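Local atomic coordinates of Sfrice_029225 (PDB entry 6I50), a protein that is a tumour necrosis factor of the Eiger type from an insect, probably acting as a secreted cytokine that binds TNF-family receptors. Residues T59-V64 against R134-N139. Numbering follows the deposited sequence.
Sequences TGHVHV and RLAVRN
The guanidinium of Arg134 lies flat over one face of the His63 imidazole, centres 3.6 Å apart and planes at 18°, offset so that CZ sits near the ring's NE2 rim. With chi1 at -175°, the His63 ring swings away from its own amide, and the Arg134 chain bends at chi2 to lie beside it, while Arg134 NH1 is tied to the carbonyl of Gly132. The pair sits on one of the two antiparallel sheets of the TNF jelly-roll sandwich, where strands 62-63 and 134-139 are neighbours. His61, on the same side, meets the methyl of Ala136 obliquely; this small group lets the imidazole come close to the strand, and His61 CD2 lies 3.4 Å from Ala136 CB. His61 ND1 shares a 2.7 Å hydrogen bond with Thr59 OG1, and water 2, in plane at the ring edge, joins NE2 to Arg138 NH1; together these partners should fix the ring's rotation. Arg138 is itself anchored through NE to the carbonyl of Asp34. Val62 and Leu135 face the interior, their branched apolar chains meeting CB to CB, with Val62 also packed on Ile155 and Leu157 of the other sheet. Their backbones form the hydrogen-bonded pair: Val62 N to Leu135 O at 2.8 Å, and Leu135 N to Val62 O at 2.9 Å. Beyond this pair the strands part at Gly60, where a CB would press against the carbonyl O of Thr59, and water 1 bridges Gly60 O to Val137 N, 3.0 Å from that nitrogen.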
ATOM      1  N   THR A  59      11.123 -15.917 -17.094  1.00 23.87           N
ATOM      2  CA  THR A  59       9.688 -16.170 -17.158  1.00 23.38           C
ATOM      3  C   THR A  59       8.874 -15.107 -16.436  1.00 21.61           C
ATOM      4  O   THR A  59       7.642 -15.186 -16.438  1.00 24.36           O
ATOM      5  CB  THR A  59       9.352 -17.544 -16.563  1.00 19.41           C
ATOM      6  OG1 THR A  59       9.854 -17.620 -15.228  1.00 17.29           O
ATOM      7  CG2 THR A  59       9.969 -18.654 -17.396  1.00 21.70           C
ATOM      8  N   GLY A  60       9.530 -14.131 -15.813  1.00 18.36           N
ATOM      9  CA  GLY A  60       8.850 -13.113 -15.045  1.00 21.54           C
ATOM     10  C   GLY A  60       8.670 -13.428 -13.578  1.00 20.89           C
ATOM     11  O   GLY A  60       8.016 -12.654 -12.875  1.00 19.31           O
ATOM     12  N   HIS A  61       9.219 -14.537 -13.088  1.00 15.87           N
ATOM     13  CA  HIS A  61       9.101 -14.867 -11.676  1.00 11.26           C
ATOM     14  C   HIS A  61      10.176 -14.142 -10.879  1.00 16.24           C
ATOM     15  O   HIS A  61      11.304 -13.963 -11.350  1.00 15.61           O
ATOM     16  CB  HIS A  61       9.233 -16.377 -11.452  1.00 11.87           C
ATOM     17  CG  HIS A  61       8.076 -17.176 -11.964  1.00 16.60           C
ATOM     18  ND1 HIS A  61       7.911 -17.478 -13.298  1.00 17.24           N
ATOM     19  CD2 HIS A  61       7.040 -17.764 -11.315  1.00 15.01           C
ATOM     20  CE1 HIS A  61       6.816 -18.201 -13.453  1.00 20.11           C
ATOM     21  NE2 HIS A  61       6.269 -18.388 -12.264  1.00 15.17           N
ATOM     22  N   VAL A  62       9.821 -13.716  -9.674  1.00 12.84           N
ATOM     23  CA  VAL A  62      10.801 -13.220  -8.716  1.00 11.13           C
ATOM     24  C   VAL A  62      11.359 -14.413  -7.953  1.00 14.71           C
ATOM     25  O   VAL A  62      10.603 -15.208  -7.384  1.00 15.93           O
ATOM     26  CB  VAL A  62      10.176 -12.191  -7.760  1.00 10.80           C
ATOM     27  CG1 VAL A  62      11.168 -11.828  -6.673  1.00 11.87           C
ATOM     28  CG2 VAL A  62       9.758 -10.943  -8.527  1.00 13.11           C
ATOM     29  N   HIS A  63      12.680 -14.540  -7.951  1.00 12.44           N
ATOM     30  CA  HIS A  63      13.395 -15.681  -7.389  1.00 11.12           C
ATOM     31  C   HIS A  63      13.978 -15.247  -6.042  1.00 13.35           C
ATOM     32  O   HIS A  63      14.897 -14.424  -5.998  1.00 12.16           O
ATOM     33  CB  HIS A  63      14.475 -16.111  -8.385  1.00 11.31           C
ATOM     34  CG  HIS A  63      15.236 -17.346  -8.008  1.00 15.70           C
ATOM     35  ND1 HIS A  63      15.188 -17.918  -6.756  1.00 17.83           N
ATOM     36  CD2 HIS A  63      16.093 -18.105  -8.733  1.00 13.91           C
ATOM     37  CE1 HIS A  63      15.971 -18.982  -6.729  1.00 16.36           C
ATOM     38  NE2 HIS A  63      16.535 -19.115  -7.916  1.00 21.20           N
ATOM     39  N   VAL A  64      13.440 -15.795  -4.948  1.00 10.32           N
ATOM     40  CA  VAL A  64      13.874 -15.460  -3.590  1.00 11.11           C
ATOM     41  C   VAL A  64      15.072 -16.335  -3.238  1.00  9.50           C
ATOM     42  O   VAL A  64      15.053 -17.548  -3.475  1.00 11.57           O
ATOM     43  CB  VAL A  64      12.725 -15.668  -2.581  1.00  7.25           C
ATOM     44  CG1 VAL A  64      13.185 -15.386  -1.137  1.00 13.01           C
ATOM     45  CG2 VAL A  64      11.507 -14.805  -2.949  1.00  9.36           C
ATOM     46  N   ARG A 134       9.608 -18.987  -5.811  1.00 11.50           N
ATOM     47  CA  ARG A 134       9.334 -18.126  -6.951  1.00 10.23           C
ATOM     48  C   ARG A 134       7.994 -17.439  -6.730  1.00 10.97           C
ATOM     49  O   ARG A 134       7.045 -18.054  -6.221  1.00 14.26           O
ATOM     50  CB  ARG A 134       9.313 -18.914  -8.265  1.00 10.96           C
ATOM     51  CG  ARG A 134      10.668 -19.012  -8.952  1.00 17.10           C
ATOM     52  CD  ARG A 134      11.673 -19.814  -8.142  1.00 15.55           C
ATOM     53  NE  ARG A 134      12.807 -20.228  -8.958  1.00 16.24           N
ATOM     54  CZ  ARG A 134      13.764 -21.057  -8.554  1.00 16.63           C
ATOM     55  NH1 ARG A 134      13.736 -21.562  -7.328  1.00 19.03           N
ATOM     56  NH2 ARG A 134      14.758 -21.383  -9.378  1.00 18.29           N
ATOM     57  N   LEU A 135       7.929 -16.159  -7.093  1.00 11.65           N
ATOM     58  CA  LEU A 135       6.706 -15.374  -6.998  1.00 13.24           C
ATOM     59  C   LEU A 135       6.313 -14.903  -8.386  1.00 13.02           C
ATOM     60  O   LEU A 135       7.148 -14.362  -9.114  1.00 12.29           O
ATOM     61  CB  LEU A 135       6.881 -14.164  -6.082  1.00 11.89           C
ATOM     62  CG  LEU A 135       7.299 -14.464  -4.642  1.00 17.96           C
ATOM     63  CD1 LEU A 135       7.530 -13.155  -3.891  1.00 14.56           C
ATOM     64  CD2 LEU A 135       6.254 -15.308  -3.935  1.00 18.94           C
ATOM     65  N   ALA A 136       5.046 -15.095  -8.739  1.00 13.06           N
ATOM     66  CA  ALA A 136       4.498 -14.589  -9.990  1.00 11.15           C
ATOM     67  C   ALA A 136       3.167 -13.911  -9.713  1.00 11.31           C
ATOM     68  O   ALA A 136       2.446 -14.289  -8.787  1.00 10.34           O
ATOM     69  CB  ALA A 136       4.291 -15.709 -11.016  1.00 11.86           C
ATOM     70  N   VAL A 137       2.847 -12.910 -10.524  1.00  9.95           N
ATOM     71  CA  VAL A 137       1.550 -12.245 -10.475  1.00 11.26           C
ATOM     72  C   VAL A 137       0.739 -12.722 -11.670  1.00 12.50           C
ATOM     73  O   VAL A 137       1.191 -12.612 -12.816  1.00 15.01           O
ATOM     74  CB  VAL A 137       1.691 -10.715 -10.492  1.00 13.79           C
ATOM     75  CG1 VAL A 137       0.340 -10.064 -10.229  1.00 15.86           C
ATOM     76  CG2 VAL A 137       2.707 -10.250  -9.463  1.00 12.56           C
ATOM     77  N   ARG A 138      -0.458 -13.244 -11.412  1.00 12.65           N
ATOM     78  CA  ARG A 138      -1.382 -13.631 -12.469  1.00 11.81           C
ATOM     79  C   ARG A 138      -2.693 -12.883 -12.289  1.00 14.85           C
ATOM     80  O   ARG A 138      -3.090 -12.565 -11.168  1.00 11.14           O
ATOM     81  CB  ARG A 138      -1.662 -15.142 -12.465  1.00 12.71           C
ATOM     82  CG  ARG A 138      -0.508 -15.993 -12.958  1.00 13.11           C
ATOM     83  CD  ARG A 138      -0.891 -17.467 -13.051  1.00 14.21           C
ATOM     84  NE  ARG A 138       0.213 -18.245 -13.605  1.00 14.69           N
ATOM     85  CZ  ARG A 138       1.261 -18.662 -12.897  1.00 20.42           C
ATOM     86  NH1 ARG A 138       1.331 -18.402 -11.601  1.00 15.65           N
ATOM     87  NH2 ARG A 138       2.236 -19.349 -13.481  1.00 20.44           N
ATOM     88  N   ASN A 139      -3.367 -12.602 -13.397  1.00 12.62           N
ATOM     89  CA  ASN A 139      -4.740 -12.138 -13.290  1.00 12.85           C
ATOM     90  C   ASN A 139      -5.634 -13.320 -12.931  1.00 20.02           C
ATOM     91  O   ASN A 139      -5.322 -14.476 -13.239  1.00 17.62           O
ATOM     92  CB  ASN A 139      -5.184 -11.479 -14.598  1.00 16.90           C
ATOM     93  CG  ASN A 139      -4.321 -10.286 -14.964  1.00 16.88           C
ATOM     94  OD1 ASN A 139      -3.834  -9.563 -14.087  1.00 17.16           O
ATOM     95  ND2 ASN A 139      -4.110 -10.083 -16.261  1.00 20.09           N
TER
HETATM   96  O   HOH W   1       4.941 -12.079 -12.568  1.00 13.17           O
HETATM   97  O   HOH W   2       3.927 -19.639 -10.663  1.00 17.61           O